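Local structure of putative Transcriptional Regulator (Rhodococcus sp., 2IA2) at residues 35-39 / 69-74; 213-217 / 253-257; 226-230 / 249-253. The protein probably regulates transcription as an IclR-family repressor or activator, pairing a DNA-binding winged helix-turn-helix domain with a GAF-like domain likely to sense a small effector. One frame throughout, in Å; residues are numbered along the deposited sequence.

Contact 1: 35-39 / 69-74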
loop_
_atom_site.group_PDB
_atom_site.type_symbol
_atom_site.label_atom_id
_atom_site.label_comp_id
_atom_site.label_asym_id
_atom_site.label_seq_id
_atom_site.Cartn_x
_atom_site.Cartn_y
_atom_site.Cartn_z
ATOM N N GLN A 35 -1.368 2.642 22.254
ATOM C CA GLN A 35 -0.995 3.861 21.565
ATOM C C GLN A 35 0.186 4.569 22.214
ATOM O O GLN A 35 1.025 5.188 21.540
ATOM C CB GLN A 35 -2.190 4.804 21.565
ATOM C CG GLN A 35 -3.506 4.172 21.077
ATOM C CD GLN A 35 -4.577 5.246 20.859
ATOM O OE1 GLN A 35 -4.590 6.281 21.542
ATOM N NE2 GLN A 35 -5.456 5.020 19.879
ATOM N N ARG A 36 0.194 4.533 23.540
ATOM C CA ARG A 36 1.286 5.049 24.335
ATOM C C ARG A 36 1.703 3.917 25.289
ATOM O O ARG A 36 0.856 3.136 25.711
ATOM C CB ARG A 36 0.856 6.287 25.133
ATOM C CG ARG A 36 0.478 7.468 24.229
ATOM C CD ARG A 36 0.430 8.825 24.977
ATOM N NE ARG A 36 0.472 9.936 23.993
ATOM C CZ ARG A 36 0.705 11.224 24.283
ATOM N NH1 ARG A 36 0.921 11.608 25.546
ATOM N NH2 ARG A 36 0.723 12.135 23.310
ATOM N N ARG A 37 2.982 3.844 25.647
ATOM C CA ARG A 37 3.407 2.812 26.594
ATOM C C ARG A 37 4.434 3.325 27.587
ATOM O O ARG A 37 5.233 4.213 27.237
ATOM C CB ARG A 37 4.016 1.608 25.861
ATOM C CG ARG A 37 3.070 0.748 25.020
ATOM C CD ARG A 37 3.886 -0.460 24.632
ATOM N NE ARG A 37 3.282 -1.415 23.723
ATOM C CZ ARG A 37 2.684 -2.542 24.092
ATOM N NH1 ARG A 37 2.499 -2.819 25.370
ATOM N NH2 ARG A 37 2.207 -3.380 23.178
ATOM N N THR A 38 4.417 2.780 28.811
ATOM C CA THR A 38 5.469 3.107 29.792
ATOM C C THR A 38 6.713 2.283 29.447
ATOM O O THR A 38 6.619 1.297 28.685
ATOM C CB THR A 38 5.096 2.709 31.231
ATOM O OG1 THR A 38 4.743 1.322 31.217
ATOM C CG2 THR A 38 3.931 3.543 31.786
ATOM N N LEU A 39 7.860 2.675 29.996
ATOM C CA LEU A 39 9.045 1.835 29.948
ATOM C C LEU A 39 8.801 0.352 30.338
ATOM O O LEU A 39 9.176 -0.550 29.602
ATOM C CB LEU A 39 10.182 2.450 30.787
ATOM C CG LEU A 39 11.538 1.732 30.786
ATOM C CD1 LEU A 39 12.123 1.505 29.365
ATOM C CD2 LEU A 39 12.578 2.431 31.657
ATOM N N ASP A 69 7.140 12.039 27.286
ATOM C CA ASP A 69 6.875 13.065 28.300
ATOM C C ASP A 69 7.547 12.745 29.637
ATOM O O ASP A 69 7.213 13.336 30.640
ATOM C CB ASP A 69 5.361 13.268 28.510
ATOM C CG ASP A 69 4.637 12.031 29.106
ATOM O OD1 ASP A 69 5.258 11.048 29.543
ATOM O OD2 ASP A 69 3.403 12.031 29.108
ATOM N N GLY A 70 8.478 11.800 29.653
ATOM C CA GLY A 70 9.050 11.333 30.898
ATOM C C GLY A 70 8.483 10.026 31.448
ATOM O O GLY A 70 9.179 9.328 32.199
ATOM N N SER A 71 7.225 9.689 31.134
ATOM C CA SER A 71 6.673 8.424 31.636
ATOM C C SER A 71 6.132 7.514 30.539
ATOM O O SER A 71 6.363 6.313 30.561
ATOM C CB SER A 71 5.656 8.654 32.759
ATOM O OG SER A 71 4.670 9.587 32.346
ATOM N N ALA A 72 5.428 8.095 29.578
ATOM C CA ALA A 72 4.989 7.374 28.401
ATOM C C ALA A 72 5.887 7.713 27.189
ATOM O O ALA A 72 6.526 8.766 27.145
ATOM C CB ALA A 72 3.471 7.679 28.116
ATOM N N PHE A 73 5.928 6.790 26.229
ATOM C CA PHE A 73 6.590 6.929 24.939
ATOM C C PHE A 73 5.550 6.631 23.879
ATOM O O PHE A 73 4.594 5.881 24.137
ATOM C CB PHE A 73 7.714 5.875 24.828
ATOM C CG PHE A 73 8.741 5.979 25.894
ATOM C CD1 PHE A 73 8.549 5.376 27.149
ATOM C CD2 PHE A 73 9.904 6.689 25.669
ATOM C CE1 PHE A 73 9.525 5.480 28.172
ATOM C CE2 PHE A 73 10.888 6.812 26.680
ATOM C CZ PHE A 73 10.695 6.211 27.945
ATOM N N TRP A 74 5.711 7.226 22.700
ATOM C CA TRP A 74 4.865 6.946 21.556
ATOM C C TRP A 74 5.632 7.250 20.268
ATOM O O TRP A 74 6.697 7.842 20.306
ATOM C CB TRP A 74 3.564 7.782 21.616
ATOM C CG TRP A 74 3.832 9.250 21.685
ATOM C CD1 TRP A 74 3.917 10.122 20.622
ATOM C CD2 TRP A 74 4.084 10.041 22.869
ATOM N NE1 TRP A 74 4.190 11.389 21.068
ATOM C CE2 TRP A 74 4.298 11.380 22.433
ATOM C CE3 TRP A 74 4.158 9.750 24.251
ATOM C CZ2 TRP A 74 4.568 12.444 23.336
ATOM C CZ3 TRP A 74 4.422 10.799 25.142
ATOM C CH2 TRP A 74 4.621 12.134 24.679
HETATM O O HOH W 1 8.038 4.913 31.773
#

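Contact 2: 213-217 / 253-257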
loop_
_atom_site.group_PDB
_atom_site.type_symbol
_atom_site.label_atom_id
_atom_site.label_comp_id
_atom_site.label_asym_id
_atom_site.label_seq_id
_atom_site.Cartn_x
_atom_site.Cartn_y
_atom_site.Cartn_z
ATOM N N ALA A 213 -4.210 -23.765 -10.719
ATOM C CA ALA A 213 -4.320 -22.380 -10.269
ATOM C C ALA A 213 -5.051 -22.268 -8.946
ATOM O O ALA A 213 -5.839 -23.143 -8.578
ATOM C CB ALA A 213 -5.014 -21.508 -11.335
ATOM N N ALA A 214 -4.816 -21.168 -8.249
ATOM C CA ALA A 214 -5.419 -20.926 -6.959
ATOM C C ALA A 214 -5.808 -19.433 -6.939
ATOM O O ALA A 214 -5.192 -18.609 -7.640
ATOM C CB ALA A 214 -4.423 -21.207 -5.889
ATOM N N PRO A 215 -6.865 -19.089 -6.197
ATOM C CA PRO A 215 -7.246 -17.686 -6.041
ATOM C C PRO A 215 -6.292 -16.834 -5.223
ATOM O O PRO A 215 -5.654 -17.291 -4.242
ATOM C CB PRO A 215 -8.601 -17.780 -5.339
ATOM C CG PRO A 215 -8.513 -19.134 -4.539
ATOM C CD PRO A 215 -7.833 -20.012 -5.535
ATOM N N ILE A 216 -6.206 -15.582 -5.635
ATOM C CA ILE A 216 -5.640 -14.573 -4.795
ATOM C C ILE A 216 -6.803 -13.636 -4.408
ATOM O O ILE A 216 -7.451 -13.025 -5.284
ATOM C CB ILE A 216 -4.588 -13.784 -5.544
ATOM C CG1 ILE A 216 -3.355 -14.666 -5.805
ATOM C CG2 ILE A 216 -4.220 -12.514 -4.709
ATOM C CD1 ILE A 216 -2.511 -14.079 -6.912
ATOM N N ARG A 217 -7.054 -13.532 -3.112
ATOM C CA ARG A 217 -8.177 -12.721 -2.604
ATOM C C ARG A 217 -7.732 -11.400 -2.057
ATOM O O ARG A 217 -6.612 -11.285 -1.541
ATOM C CB ARG A 217 -8.976 -13.504 -1.533
ATOM C CG ARG A 217 -9.451 -14.793 -2.081
ATOM C CD ARG A 217 -10.203 -15.546 -1.058
ATOM N NE ARG A 217 -11.198 -16.360 -1.768
ATOM C CZ ARG A 217 -11.113 -17.669 -1.913
ATOM N NH1 ARG A 217 -10.078 -18.317 -1.378
ATOM N NH2 ARG A 217 -12.077 -18.329 -2.567
ATOM N N ALA A 253 -0.002 -18.493 -3.158
ATOM C CA ALA A 253 -1.203 -17.717 -3.260
ATOM C C ALA A 253 -1.409 -16.953 -1.944
ATOM O O ALA A 253 -1.651 -15.768 -1.970
ATOM C CB ALA A 253 -2.409 -18.622 -3.510
ATOM N N THR A 254 -1.303 -17.641 -0.803
ATOM C CA THR A 254 -1.525 -17.010 0.484
ATOM C C THR A 254 -0.441 -15.934 0.829
ATOM O O THR A 254 -0.736 -14.837 1.341
ATOM C CB THR A 254 -1.685 -18.081 1.607
ATOM O OG1 THR A 254 -0.434 -18.709 1.873
ATOM C CG2 THR A 254 -2.626 -19.165 1.213
ATOM N N ASP A 255 0.812 -16.231 0.521
ATOM C CA ASP A 255 1.866 -15.219 0.647
ATOM C C ASP A 255 1.583 -13.948 -0.154
ATOM O O ASP A 255 1.881 -12.864 0.314
ATOM C CB ASP A 255 3.209 -15.760 0.135
ATOM C CG ASP A 255 3.753 -16.896 0.990
ATOM O OD1 ASP A 255 3.260 -17.096 2.123
ATOM O OD2 ASP A 255 4.700 -17.560 0.531
ATOM N N ILE A 256 1.086 -14.099 -1.381
ATOM C CA ILE A 256 0.775 -12.949 -2.241
ATOM C C ILE A 256 -0.425 -12.157 -1.659
ATOM O O ILE A 256 -0.368 -10.917 -1.528
ATOM C CB ILE A 256 0.513 -13.384 -3.753
ATOM C CG1 ILE A 256 1.801 -13.899 -4.393
ATOM C CG2 ILE A 256 -0.028 -12.209 -4.619
ATOM C CD1 ILE A 256 1.635 -14.480 -5.829
ATOM N N GLU A 257 -1.466 -12.876 -1.258
ATOM C CA GLU A 257 -2.623 -12.288 -0.554
ATOM C C GLU A 257 -2.230 -11.434 0.629
ATOM O O GLU A 257 -2.763 -10.351 0.810
ATOM C CB GLU A 257 -3.529 -13.383 0.020
ATOM C CG GLU A 257 -4.351 -13.968 -1.049
ATOM C CD GLU A 257 -5.334 -15.024 -0.523
ATOM O OE1 GLU A 257 -5.179 -15.486 0.631
ATOM O OE2 GLU A 257 -6.240 -15.390 -1.283
HETATM O O HOH W 2 -5.098 -9.679 0.177
#

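Contact 3: 226-230 / 249-253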
loop_
_atom_site.group_PDB
_atom_site.type_symbol
_atom_site.label_atom_id
_atom_site.label_comp_id
_atom_site.label_asym_id
_atom_site.label_seq_id
_atom_site.Cartn_x
_atom_site.Cartn_y
_atom_site.Cartn_z
ATOM N N ALA A 226 -5.557 -14.675 -10.025
ATOM C CA ALA A 226 -5.244 -16.077 -9.815
ATOM C C ALA A 226 -3.747 -16.296 -10.040
ATOM O O ALA A 226 -3.149 -15.595 -10.832
ATOM C CB ALA A 226 -6.023 -16.917 -10.767
ATOM N N VAL A 227 -3.160 -17.293 -9.391
ATOM C CA VAL A 227 -1.754 -17.642 -9.618
ATOM C C VAL A 227 -1.742 -19.099 -10.128
ATOM O O VAL A 227 -2.552 -19.873 -9.698
ATOM C CB VAL A 227 -0.928 -17.464 -8.297
ATOM C CG1 VAL A 227 -1.605 -18.200 -7.095
ATOM C CG2 VAL A 227 0.531 -17.895 -8.482
ATOM N N ASN A 228 -0.851 -19.442 -11.058
ATOM C CA ASN A 228 -0.769 -20.799 -11.559
ATOM C C ASN A 228 0.635 -21.351 -11.579
ATOM O O ASN A 228 1.607 -20.625 -11.338
ATOM C CB ASN A 228 -1.472 -20.944 -12.948
ATOM C CG ASN A 228 -0.553 -20.714 -14.141
ATOM O OD1 ASN A 228 0.602 -20.325 -13.981
ATOM N ND2 ASN A 228 -1.069 -20.963 -15.367
ATOM N N ILE A 229 0.712 -22.664 -11.807
ATOM C CA ILE A 229 1.905 -23.337 -12.305
ATOM C C ILE A 229 1.428 -23.982 -13.609
ATOM O O ILE A 229 0.351 -24.531 -13.645
ATOM C CB ILE A 229 2.371 -24.463 -11.355
ATOM C CG1 ILE A 229 2.835 -23.884 -10.009
ATOM C CG2 ILE A 229 3.489 -25.297 -12.013
ATOM C CD1 ILE A 229 2.942 -24.911 -8.887
ATOM N N SER A 230 2.217 -23.904 -14.677
ATOM C CA SER A 230 1.842 -24.554 -15.925
ATOM C C SER A 230 2.956 -25.516 -16.316
ATOM O O SER A 230 4.151 -25.196 -16.170
ATOM C CB SER A 230 1.633 -23.498 -17.033
ATOM O OG SER A 230 0.959 -24.058 -18.165
ATOM N N LEU A 249 1.955 -24.151 -4.575
ATOM C CA LEU A 249 1.061 -23.177 -5.222
ATOM C C LEU A 249 0.097 -22.530 -4.183
ATOM O O LEU A 249 -0.087 -21.315 -4.159
ATOM C CB LEU A 249 0.313 -23.867 -6.371
ATOM C CG LEU A 249 -0.756 -22.977 -7.043
ATOM C CD1 LEU A 249 -0.120 -21.793 -7.700
ATOM C CD2 LEU A 249 -1.549 -23.754 -8.041
ATOM N N ARG A 250 -0.476 -23.340 -3.280
ATOM C CA ARG A 250 -1.364 -22.817 -2.233
ATOM C C ARG A 250 -0.679 -21.836 -1.315
ATOM O O ARG A 250 -1.245 -20.780 -0.951
ATOM C CB ARG A 250 -1.997 -23.963 -1.412
ATOM C CG ARG A 250 -3.196 -24.603 -2.077
ATOM C CD ARG A 250 -3.770 -25.681 -1.114
ATOM N NE ARG A 250 -4.705 -26.613 -1.747
ATOM C CZ ARG A 250 -6.013 -26.371 -1.866
ATOM N NH1 ARG A 250 -6.540 -25.221 -1.415
ATOM N NH2 ARG A 250 -6.798 -27.261 -2.463
ATOM N N VAL A 251 0.551 -22.169 -0.930
ATOM C CA VAL A 251 1.321 -21.313 -0.032
ATOM C C VAL A 251 1.700 -20.001 -0.733
ATOM O O VAL A 251 1.658 -18.950 -0.127
ATOM C CB VAL A 251 2.542 -22.058 0.561
ATOM C CG1 VAL A 251 3.394 -21.115 1.384
ATOM C CG2 VAL A 251 2.067 -23.237 1.503
ATOM N N THR A 252 2.028 -20.059 -2.021
ATOM C CA THR A 252 2.377 -18.869 -2.771
ATOM C C THR A 252 1.176 -17.949 -2.860
ATOM O O THR A 252 1.310 -16.771 -2.653
ATOM C CB THR A 252 2.888 -19.278 -4.191
ATOM O OG1 THR A 252 4.095 -20.008 -4.018
ATOM C CG2 THR A 252 3.177 -18.057 -5.067
ATOM N N ALA A 253 -0.002 -18.493 -3.158
ATOM C CA ALA A 253 -1.203 -17.717 -3.260
ATOM C C ALA A 253 -1.409 -16.953 -1.944
ATOM O O ALA A 253 -1.651 -15.768 -1.970
ATOM C CB ALA A 253 -2.409 -18.622 -3.510
#

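Contact 1: 35-39 / 69-74
R37 and F73 face each other as an antiparallel hydrogen-bonded pair, each satisfying both backbone polar groups of the other. The amide of R37 gives to O of F73 at 3.0 Å, and the amide of F73 returns a bond to O of R37 at 2.9 Å. Beyond this pair water takes over: one molecule accepts from the amide of L39 and donates to O of S71. The turn before the strand is organised by D69, whose OD1 accepts three bonds. The amide of S71 meets it nearly along the C-O direction at 2.9 Å, an Asx turn; the amide of A72 arrives on the syn side; OG of S71 comes from above the carboxylate plane. G70 suits the bend, since its backbone angles would jam a CB against the preceding carbonyl. T38 turns its hydroxyl elsewhere, capping the amide of D41 at the start of helix 39-46, and the guanidinium of R37 leaves the strand pair to form a salt bridge with D41 and a bond to O of C29. R36 runs its extended chain alongside W74 and lays the guanidinium flat over the six-membered ring, CZ 3.7 Å from the ring centroid and the planes 3° apart, a stacked cation-pi pair. A leucine in place of W74 would probably cost the R36 guanidinium its flat seat and leave it to swing into solvent. On the buried side, CE1 of the F73 ring touches CB of L39 at 4.1 Å. Strand 72-75 also pairs with strand 66-68, so the turn at D69 and G70 joins the two strands of a beta hairpin, the wing of a winged helix-turn-helix domain, with strand 37-38 completing its small sheet.

Contact 2: 213-217 / 253-257
E257 sends CG anti to its own carbonyl carbon (chi1 -78°) and then runs extended, which carries its carboxylate across from the helix to the backbone of R217. There OE2 accepts the R217 amide at 2.7 Å, met on the anti side and 25° out of the carboxylate plane. The side chain of R217 lies beside E257, pointing the same way, and its CB stands 3.3 Å from OE2. In I216, chi1 of -70° sets CG1 anti to the carbonyl carbon and leaves CG2 anti to the backbone N, and this methyl meets CG of E257 as the two side chains slide past each other in opposite directions. CD1 of I216 reaches CG2 of I256 at 3.9 Å, the chains crossing at a slant. Nearer the start of both segments the methyls of A214 and A253 meet at 4.0 Å, and CB of A253 also lies 3.6 Å from O of P215. Small alanines suit this place, where the axes approach to 7.5 Å and run almost parallel. A water donates to O of R217 and to O of E257. The chemistry thus grades from methyl contacts to a polar end, where a carboxylate probably gains from the nearby positive charge of R217 without a salt bridge.

Contact 3: 226-230 / 249-253
V227 is the first residue of strand 226-230 to meet the helix, where it packs on L249; A226 before it is turned away. V227 points toward the helix and uses both branches. CG1 lies between the backbone N and the carbonyl carbon (chi1 51°), which sets this methyl against CB of A253 at 3.7 Å and against CD1 of L249 at 3.9 Å. The other methyl, CG2, lies 4.0 Å from CD1 of L249 and 4.3 Å from CG2 of T252. A beta-branched residue fits here, since one short side chain touches three residues on two successive turns of the helix. CD1 of L249 also rests 3.7 Å from O of V227, so the leucine packs on the strand backbone as well as on its side chains. N228 follows with its side chain directed to the other face of the sheet, and its backbone C and CA come near CD1 of L249. I229 returns to the helix side: its longer branch extends until CD1 touches CB of L249 at 3.8 Å, the two side chains sliding past each other in opposite directions. L249 is therefore held between V227 and I229, an arrangement that suits a branched leucine. T252 offers its methyl inward while its hydroxyl bonds to O of S248 on its own helix. The helix crosses the strand at 151°, the axes 8.8 Å apart at closest approach. Helix 92-107 packs on the same side, with L100 against V227 and L103 against I229 and T252, while helix 149-156 meets A226 and N228 on the opposite face; strand 223-232 runs between strands 110-117 and 209-217.

Overall arrangement
Contact 1 lies at the surface of the winged helix-turn-helix domain, probably the DNA-binding part, its centre about 39 Å from that of contact 2 and 44 Å from that of contact 3, and touches neither. Contacts 2 and 3 belong to the sheet of the GAF-like C-terminal domain: their centres are 6 Å apart, they share A253, and both set helix 246-264 against neighbouring strands, where the amide of A214 probably bonds to O of V227. The chemistry follows the setting. At the surface, backbone pairing, water and a cation-pi stack do the work; contact 2, partly buried, mixes methyls with one carboxylate-to-amide bond; contact 3, wholly buried, joins its segments through apolar contacts.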